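Local coordinates for cytolethal distending toxin protein B (Haemophilus ducreyi, PDB 1SR4), which acts as the DNase I-like subunit of a three-chain bacterial genotoxin, probably cutting host DNA so that the cell cycle stops, at residues L150-F155 with P193-N198; S171-G176 with A218-A223. All coordinates share one frame; numbering follows the deposited sequence.

Interaction 1: residues L150-F155 with P193-N198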
ATOM      1  N   LEU B 150      -1.421   3.968 -27.916  1.00 14.42           N
ATOM      2  CA  LEU B 150      -1.910   2.848 -27.107  1.00 16.39           C
ATOM      3  C   LEU B 150      -3.397   3.095 -26.795  1.00 16.20           C
ATOM      4  O   LEU B 150      -4.230   2.214 -26.984  1.00 17.26           O
ATOM      5  CB  LEU B 150      -1.115   2.724 -25.801  1.00 17.18           C
ATOM      6  CG  LEU B 150      -1.420   1.500 -24.923  1.00 18.97           C
ATOM      7  CD1 LEU B 150      -1.164   0.230 -25.715  1.00 18.16           C
ATOM      8  CD2 LEU B 150      -0.547   1.521 -23.667  1.00 17.07           C
ATOM      9  N   ILE B 151      -3.720   4.301 -26.335  1.00 15.10           N
ATOM     10  CA  ILE B 151      -5.101   4.670 -26.017  1.00 16.16           C
ATOM     11  C   ILE B 151      -5.971   4.591 -27.289  1.00 16.48           C
ATOM     12  O   ILE B 151      -7.079   4.048 -27.263  1.00 16.39           O
ATOM     13  CB  ILE B 151      -5.176   6.119 -25.438  1.00 17.23           C
ATOM     14  CG1 ILE B 151      -4.342   6.221 -24.149  1.00 18.52           C
ATOM     15  CG2 ILE B 151      -6.639   6.519 -25.178  1.00 14.95           C
ATOM     16  CD1 ILE B 151      -4.682   5.196 -23.130  1.00 22.10           C
ATOM     17  N   ARG B 152      -5.470   5.135 -28.398  1.00 16.30           N
ATOM     18  CA  ARG B 152      -6.204   5.086 -29.661  1.00 16.33           C
ATOM     19  C   ARG B 152      -6.487   3.647 -30.089  1.00 17.15           C
ATOM     20  O   ARG B 152      -7.607   3.326 -30.504  1.00 17.72           O
ATOM     21  CB  ARG B 152      -5.432   5.819 -30.772  1.00 19.39           C
ATOM     22  CG  ARG B 152      -6.062   5.650 -32.169  1.00 26.41           C
ATOM     23  CD  ARG B 152      -5.281   6.390 -33.253  1.00 30.17           C
ATOM     24  NE  ARG B 152      -3.855   6.071 -33.215  1.00 35.32           N
ATOM     25  CZ  ARG B 152      -3.351   4.858 -33.425  1.00 36.22           C
ATOM     26  NH1 ARG B 152      -4.159   3.844 -33.694  1.00 37.89           N
ATOM     27  NH2 ARG B 152      -2.042   4.654 -33.350  1.00 36.16           N
ATOM     28  N   ASN B 153      -5.496   2.763 -29.992  1.00 16.05           N
ATOM     29  CA  ASN B 153      -5.724   1.381 -30.400  1.00 14.31           C
ATOM     30  C   ASN B 153      -6.746   0.700 -29.489  1.00 16.29           C
ATOM     31  O   ASN B 153      -7.533  -0.132 -29.941  1.00 16.36           O
ATOM     32  CB  ASN B 153      -4.417   0.584 -30.424  1.00 15.47           C
ATOM     33  CG  ASN B 153      -3.533   0.951 -31.609  1.00 17.68           C
ATOM     34  OD1 ASN B 153      -3.979   1.614 -32.539  1.00 17.70           O
ATOM     35  ND2 ASN B 153      -2.282   0.509 -31.584  1.00 18.00           N
ATOM     36  N   ILE B 154      -6.736   1.040 -28.205  1.00 16.07           N
ATOM     37  CA  ILE B 154      -7.707   0.455 -27.285  1.00 17.43           C
ATOM     38  C   ILE B 154      -9.090   0.952 -27.709  1.00 17.94           C
ATOM     39  O   ILE B 154     -10.040   0.177 -27.791  1.00 16.52           O
ATOM     40  CB  ILE B 154      -7.417   0.866 -25.814  1.00 17.36           C
ATOM     41  CG1 ILE B 154      -6.142   0.155 -25.327  1.00 15.04           C
ATOM     42  CG2 ILE B 154      -8.615   0.530 -24.919  1.00 16.12           C
ATOM     43  CD1 ILE B 154      -5.665   0.610 -23.963  1.00 13.30           C
ATOM     44  N   PHE B 155      -9.189   2.249 -27.991  1.00 18.19           N
ATOM     45  CA  PHE B 155     -10.456   2.848 -28.419  1.00 20.05           C
ATOM     46  C   PHE B 155     -11.030   2.147 -29.658  1.00 21.85           C
ATOM     47  O   PHE B 155     -12.185   1.712 -29.662  1.00 22.87           O
ATOM     48  CB  PHE B 155     -10.257   4.336 -28.738  1.00 20.97           C
ATOM     49  CG  PHE B 155     -11.489   5.013 -29.293  1.00 23.85           C
ATOM     50  CD1 PHE B 155     -12.552   5.348 -28.461  1.00 23.88           C
ATOM     51  CD2 PHE B 155     -11.589   5.297 -30.652  1.00 22.43           C
ATOM     52  CE1 PHE B 155     -13.701   5.958 -28.981  1.00 24.91           C
ATOM     53  CE2 PHE B 155     -12.727   5.904 -31.178  1.00 24.31           C
ATOM     54  CZ  PHE B 155     -13.784   6.234 -30.343  1.00 23.97           C
ATOM     55  N   PRO B 193      -9.192  13.410 -32.227  1.00 30.27           N
ATOM     56  CA  PRO B 193     -10.483  13.947 -31.791  1.00 28.25           C
ATOM     57  C   PRO B 193     -11.500  12.934 -31.281  1.00 26.11           C
ATOM     58  O   PRO B 193     -12.071  13.129 -30.218  1.00 25.91           O
ATOM     59  CB  PRO B 193     -10.977  14.705 -33.026  1.00 29.49           C
ATOM     60  CG  PRO B 193      -9.689  15.168 -33.662  1.00 30.43           C
ATOM     61  CD  PRO B 193      -8.841  13.917 -33.566  1.00 29.68           C
ATOM     62  N   ALA B 194     -11.732  11.856 -32.019  1.00 24.20           N
ATOM     63  CA  ALA B 194     -12.718  10.877 -31.574  1.00 24.68           C
ATOM     64  C   ALA B 194     -12.338  10.202 -30.251  1.00 23.68           C
ATOM     65  O   ALA B 194     -13.197   9.907 -29.420  1.00 23.21           O
ATOM     66  CB  ALA B 194     -12.944   9.821 -32.659  1.00 24.44           C
ATOM     67  N   VAL B 195     -11.052   9.962 -30.055  1.00 22.57           N
ATOM     68  CA  VAL B 195     -10.593   9.328 -28.830  1.00 20.95           C
ATOM     69  C   VAL B 195     -10.725  10.315 -27.681  1.00 20.29           C
ATOM     70  O   VAL B 195     -11.295  10.006 -26.622  1.00 19.39           O
ATOM     71  CB  VAL B 195      -9.119   8.897 -28.954  1.00 20.86           C
ATOM     72  CG1 VAL B 195      -8.626   8.344 -27.623  1.00 21.54           C
ATOM     73  CG2 VAL B 195      -8.979   7.853 -30.046  1.00 21.08           C
ATOM     74  N   SER B 196     -10.192  11.506 -27.916  1.00 19.25           N
ATOM     75  CA  SER B 196     -10.196  12.592 -26.953  1.00 21.14           C
ATOM     76  C   SER B 196     -11.606  12.928 -26.471  1.00 22.76           C
ATOM     77  O   SER B 196     -11.830  13.171 -25.284  1.00 23.24           O
ATOM     78  CB  SER B 196      -9.554  13.821 -27.603  1.00 23.16           C
ATOM     79  OG  SER B 196      -9.500  14.934 -26.727  1.00 24.16           O
ATOM     80  N   GLU B 197     -12.565  12.928 -27.384  1.00 22.16           N
ATOM     81  CA  GLU B 197     -13.932  13.262 -27.014  1.00 23.26           C
ATOM     82  C   GLU B 197     -14.687  12.107 -26.351  1.00 20.92           C
ATOM     83  O   GLU B 197     -15.705  12.309 -25.701  1.00 21.14           O
ATOM     84  CB  GLU B 197     -14.691  13.771 -28.246  1.00 26.44           C
ATOM     85  CG  GLU B 197     -14.021  14.995 -28.883  1.00 31.41           C
ATOM     86  CD  GLU B 197     -14.857  15.639 -29.980  1.00 34.73           C
ATOM     87  OE1 GLU B 197     -15.805  14.979 -30.471  1.00 34.12           O
ATOM     88  OE2 GLU B 197     -14.551  16.800 -30.349  1.00 35.96           O
ATOM     89  N   ASN B 198     -14.182  10.892 -26.497  1.00 19.38           N
ATOM     90  CA  ASN B 198     -14.860   9.754 -25.887  1.00 17.50           C
ATOM     91  C   ASN B 198     -14.168   9.246 -24.629  1.00 15.43           C
ATOM     92  O   ASN B 198     -14.521   8.190 -24.112  1.00 13.57           O
ATOM     93  CB  ASN B 198     -14.989   8.628 -26.908  1.00 19.80           C
ATOM     94  CG  ASN B 198     -16.077   8.894 -27.924  1.00 23.61           C
ATOM     95  OD1 ASN B 198     -17.256   8.943 -27.580  1.00 26.02           O
ATOM     96  ND2 ASN B 198     -15.691   9.073 -29.181  1.00 23.70           N
TER

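Interaction 2: residues S171-G176 with A218-A223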
ATOM      1  N   SER B 171     -17.676  -0.568 -21.394  1.00 17.04           N
ATOM      2  CA  SER B 171     -17.019   0.567 -20.778  1.00 15.67           C
ATOM      3  C   SER B 171     -15.604   0.031 -20.541  1.00 16.31           C
ATOM      4  O   SER B 171     -15.439  -1.153 -20.250  1.00 15.83           O
ATOM      5  CB  SER B 171     -17.673   0.914 -19.438  1.00 16.71           C
ATOM      6  OG  SER B 171     -18.883   1.626 -19.620  1.00 18.84           O
ATOM      7  N   TRP B 172     -14.588   0.872 -20.688  1.00 15.75           N
ATOM      8  CA  TRP B 172     -13.215   0.432 -20.457  1.00 15.13           C
ATOM      9  C   TRP B 172     -12.426   1.493 -19.692  1.00 16.27           C
ATOM     10  O   TRP B 172     -12.698   2.686 -19.812  1.00 16.14           O
ATOM     11  CB  TRP B 172     -12.492   0.075 -21.765  1.00 13.31           C
ATOM     12  CG  TRP B 172     -12.571   1.081 -22.883  1.00 15.16           C
ATOM     13  CD1 TRP B 172     -13.483   1.105 -23.898  1.00 15.77           C
ATOM     14  CD2 TRP B 172     -11.659   2.158 -23.142  1.00 15.26           C
ATOM     15  NE1 TRP B 172     -13.191   2.120 -24.777  1.00 17.42           N
ATOM     16  CE2 TRP B 172     -12.076   2.782 -24.336  1.00 14.76           C
ATOM     17  CE3 TRP B 172     -10.529   2.657 -22.477  1.00 16.38           C
ATOM     18  CZ2 TRP B 172     -11.405   3.876 -24.888  1.00 16.44           C
ATOM     19  CZ3 TRP B 172      -9.856   3.752 -23.028  1.00 16.15           C
ATOM     20  CH2 TRP B 172     -10.301   4.345 -24.222  1.00 18.28           C
ATOM     21  N   MET B 173     -11.456   1.028 -18.908  1.00 14.66           N
ATOM     22  CA  MET B 173     -10.621   1.869 -18.058  1.00 15.52           C
ATOM     23  C   MET B 173      -9.156   1.428 -18.205  1.00 15.10           C
ATOM     24  O   MET B 173      -8.840   0.262 -18.001  1.00 15.31           O
ATOM     25  CB  MET B 173     -11.068   1.650 -16.620  1.00 17.01           C
ATOM     26  CG  MET B 173     -10.915   2.805 -15.708  1.00 22.96           C
ATOM     27  SD  MET B 173     -11.545   2.342 -14.081  1.00 23.91           S
ATOM     28  CE  MET B 173     -10.671   3.476 -13.132  1.00 20.03           C
ATOM     29  N   VAL B 174      -8.276   2.365 -18.541  1.00 14.43           N
ATOM     30  CA  VAL B 174      -6.854   2.087 -18.722  1.00 13.45           C
ATOM     31  C   VAL B 174      -6.155   2.719 -17.515  1.00 13.74           C
ATOM     32  O   VAL B 174      -6.166   3.934 -17.357  1.00 13.32           O
ATOM     33  CB  VAL B 174      -6.355   2.715 -20.038  1.00 12.71           C
ATOM     34  CG1 VAL B 174      -4.881   2.418 -20.235  1.00 13.78           C
ATOM     35  CG2 VAL B 174      -7.178   2.167 -21.197  1.00 12.85           C
ATOM     36  N   VAL B 175      -5.558   1.882 -16.670  1.00 14.93           N
ATOM     37  CA  VAL B 175      -4.930   2.335 -15.425  1.00 13.68           C
ATOM     38  C   VAL B 175      -3.473   1.922 -15.271  1.00 12.40           C
ATOM     39  O   VAL B 175      -3.124   0.762 -15.468  1.00 11.24           O
ATOM     40  CB  VAL B 175      -5.694   1.755 -14.218  1.00 15.30           C
ATOM     41  CG1 VAL B 175      -5.195   2.378 -12.920  1.00 14.15           C
ATOM     42  CG2 VAL B 175      -7.199   1.975 -14.415  1.00 15.03           C
ATOM     43  N   GLY B 176      -2.622   2.857 -14.876  1.00 12.18           N
ATOM     44  CA  GLY B 176      -1.239   2.482 -14.702  1.00 11.62           C
ATOM     45  C   GLY B 176      -0.269   3.633 -14.655  1.00 11.08           C
ATOM     46  O   GLY B 176      -0.632   4.760 -14.338  1.00 11.06           O
ATOM     47  N   ALA B 218      -5.559   7.184 -14.419  1.00 10.00           N
ATOM     48  CA  ALA B 218      -6.372   6.420 -15.348  1.00 11.32           C
ATOM     49  C   ALA B 218      -7.012   7.258 -16.447  1.00 11.47           C
ATOM     50  O   ALA B 218      -7.089   8.486 -16.357  1.00 12.84           O
ATOM     51  CB  ALA B 218      -7.468   5.679 -14.568  1.00 10.58           C
ATOM     52  N   ILE B 219      -7.443   6.576 -17.502  1.00 12.78           N
ATOM     53  CA  ILE B 219      -8.177   7.213 -18.577  1.00 13.28           C
ATOM     54  C   ILE B 219      -9.310   6.232 -18.863  1.00 14.16           C
ATOM     55  O   ILE B 219      -9.092   5.013 -18.947  1.00 12.89           O
ATOM     56  CB  ILE B 219      -7.327   7.472 -19.850  1.00 15.00           C
ATOM     57  CG1 ILE B 219      -8.212   8.170 -20.891  1.00 15.81           C
ATOM     58  CG2 ILE B 219      -6.759   6.175 -20.405  1.00 16.28           C
ATOM     59  CD1 ILE B 219      -7.440   8.901 -21.990  1.00 15.78           C
ATOM     60  N   LEU B 220     -10.528   6.734 -18.988  1.00 12.59           N
ATOM     61  CA  LEU B 220     -11.626   5.803 -19.220  1.00 15.05           C
ATOM     62  C   LEU B 220     -12.664   6.232 -20.231  1.00 14.16           C
ATOM     63  O   LEU B 220     -12.741   7.393 -20.606  1.00 14.13           O
ATOM     64  CB  LEU B 220     -12.324   5.500 -17.898  1.00 15.08           C
ATOM     65  CG  LEU B 220     -13.001   6.649 -17.156  1.00 16.92           C
ATOM     66  CD1 LEU B 220     -14.404   6.883 -17.713  1.00 17.87           C
ATOM     67  CD2 LEU B 220     -13.105   6.284 -15.675  1.00 19.97           C
ATOM     68  N   HIS B 221     -13.441   5.259 -20.685  1.00 14.95           N
ATOM     69  CA  HIS B 221     -14.531   5.516 -21.610  1.00 16.84           C
ATOM     70  C   HIS B 221     -15.755   4.902 -20.940  1.00 17.20           C
ATOM     71  O   HIS B 221     -15.796   3.693 -20.697  1.00 16.57           O
ATOM     72  CB  HIS B 221     -14.308   4.840 -22.968  1.00 17.80           C
ATOM     73  CG  HIS B 221     -15.543   4.814 -23.818  1.00 20.13           C
ATOM     74  ND1 HIS B 221     -16.156   5.964 -24.271  1.00 19.95           N
ATOM     75  CD2 HIS B 221     -16.332   3.788 -24.218  1.00 19.65           C
ATOM     76  CE1 HIS B 221     -17.270   5.648 -24.907  1.00 19.53           C
ATOM     77  NE2 HIS B 221     -17.400   4.334 -24.889  1.00 19.85           N
ATOM     78  N   ASP B 222     -16.734   5.733 -20.599  1.00 17.32           N
ATOM     79  CA  ASP B 222     -17.953   5.227 -19.982  1.00 18.83           C
ATOM     80  C   ASP B 222     -19.016   5.144 -21.069  1.00 19.03           C
ATOM     81  O   ASP B 222     -19.504   6.167 -21.535  1.00 20.30           O
ATOM     82  CB  ASP B 222     -18.440   6.164 -18.883  1.00 18.80           C
ATOM     83  CG  ASP B 222     -19.694   5.647 -18.198  1.00 20.05           C
ATOM     84  OD1 ASP B 222     -20.411   4.809 -18.787  1.00 20.23           O
ATOM     85  OD2 ASP B 222     -19.973   6.086 -17.071  1.00 22.58           O
ATOM     86  N   ALA B 223     -19.368   3.930 -21.470  1.00 19.40           N
ATOM     87  CA  ALA B 223     -20.364   3.734 -22.521  1.00 20.74           C
ATOM     88  C   ALA B 223     -21.713   4.390 -22.218  1.00 22.02           C
ATOM     89  O   ALA B 223     -22.514   4.597 -23.129  1.00 21.68           O
ATOM     90  CB  ALA B 223     -20.562   2.245 -22.775  1.00 19.08           C
TER
HETATM   91  O   HOH W   1     -19.581   2.352 -16.953  1.00 15.81           O

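Interaction 1: residues L150-F155 with P193-N198
F155 and V195 join two helices on the outer layer of the DNase I-like fold: helix 147-159, which lies against strand 171-175, and the short helix 193-197. The two short axes approach to 9.9 Å and cross at 84°, close to perpendicular, so contact is confined to a small patch of 244 Å². Most of it falls to two residues, V195 and F155. The F155 ring is carried across the gap by chi1 of 175°, which sets CG trans to the amide nitrogen. One face of the ring is overlaid by V195 CA and A194 C. Further back on the ring, V195 CG2 reaches CD2 at 3.7 Å, the two side chains running past each other in opposite senses. The other methyl of V195, CG1, goes to I151 CG2 at 3.6 Å, so its fork spans two residues one helical turn apart. R152 adds mainly its CA, 3.9 Å from V195 CG2, while its guanidinium leads off to a salt bridge with D115.

At the far end of the ring, N198 ND2 lies obliquely 3.6 Å from F155 CZ. The amide and ring planes are 19° apart. That ND2 donates to A194 O at 2.6 Å through a bent N-H...O, the donor tilted from the carbonyl plane. The bond ties the asparagine back to its own helix and limits rotation of its amide. No hydrogen bond passes between the segments: cohesion across the helices is van der Waals contact, mostly apolar, and the N198 amide N-H at the ring's end is spent on A194 O of its own segment.

Interaction 2: residues S171-G176 with A218-A223
The indole of W172 has H221 CB over one face, 3.5 Å from the centroid of the five-membered ring and 22° off its normal, a CH-pi contact. The closest atom under that methylene is CE2, at 3.3 Å from H221 CB. A chi1 of 49° places W172 CG between its own backbone N and carbonyl carbon, folding the indole over the neighbouring strand. The imidazole itself is oblique to the indole, with W172 NE1 near its CD2, and the backbone N of A223 lies over one imidazole face, offset toward the rim. W172 NE1 is hydrogen-bonded to N159 OD1, while the imidazole finds its partner in N198.

W172 and H221 form a hydrogen-bonded pair on antiparallel strands 171-175 and 216-221, in one of the two sheets of the DNase I-like fold. H221 N reaches W172 O at 2.8 Å, nearly straight at 171°. The next hydrogen-bonded pair, V174 with I219, stands on the same face, V174 CB against I219 CG2 at 3.5 Å. On the other face come the non-hydrogen-bonded pairs, with M173 CG 3.7 Å from L220 CB and V175 CG2 against A218 CB. Beyond the ladder, A223 N donates to S171 OG at 3.0 Å. A water hydrogen-bonded to S171 OG, its O 2.9 Å from that OG, donates a weak bond to D222 OD1, whose stronger partner is the backbone N of H224.

In the fold
Interactions 1 and 2 have centres 10 Å apart and lie on the same side of the chain's centre, as adjoining layers: helix 147-159 over one face of the six-stranded mixed sheet, with the short helix 193-197 packed against that helix, and two neighbouring strands within the sheet. Their segments alternate along the chain, in the order 150-155, 171-176, 193-198, 218-223. Helix 147-159 is followed by strand 171-175, which it covers. I151 CD1 meets I219 CG2 at 3.6 Å, and I154 CD1 meets V174 CG2 at 3.5 Å. A probable hydrogen bond from H221 ND1 to N198 O adds a polar tie. These contacts are consistent with one apolar core shared by the sheet and helix 147-159.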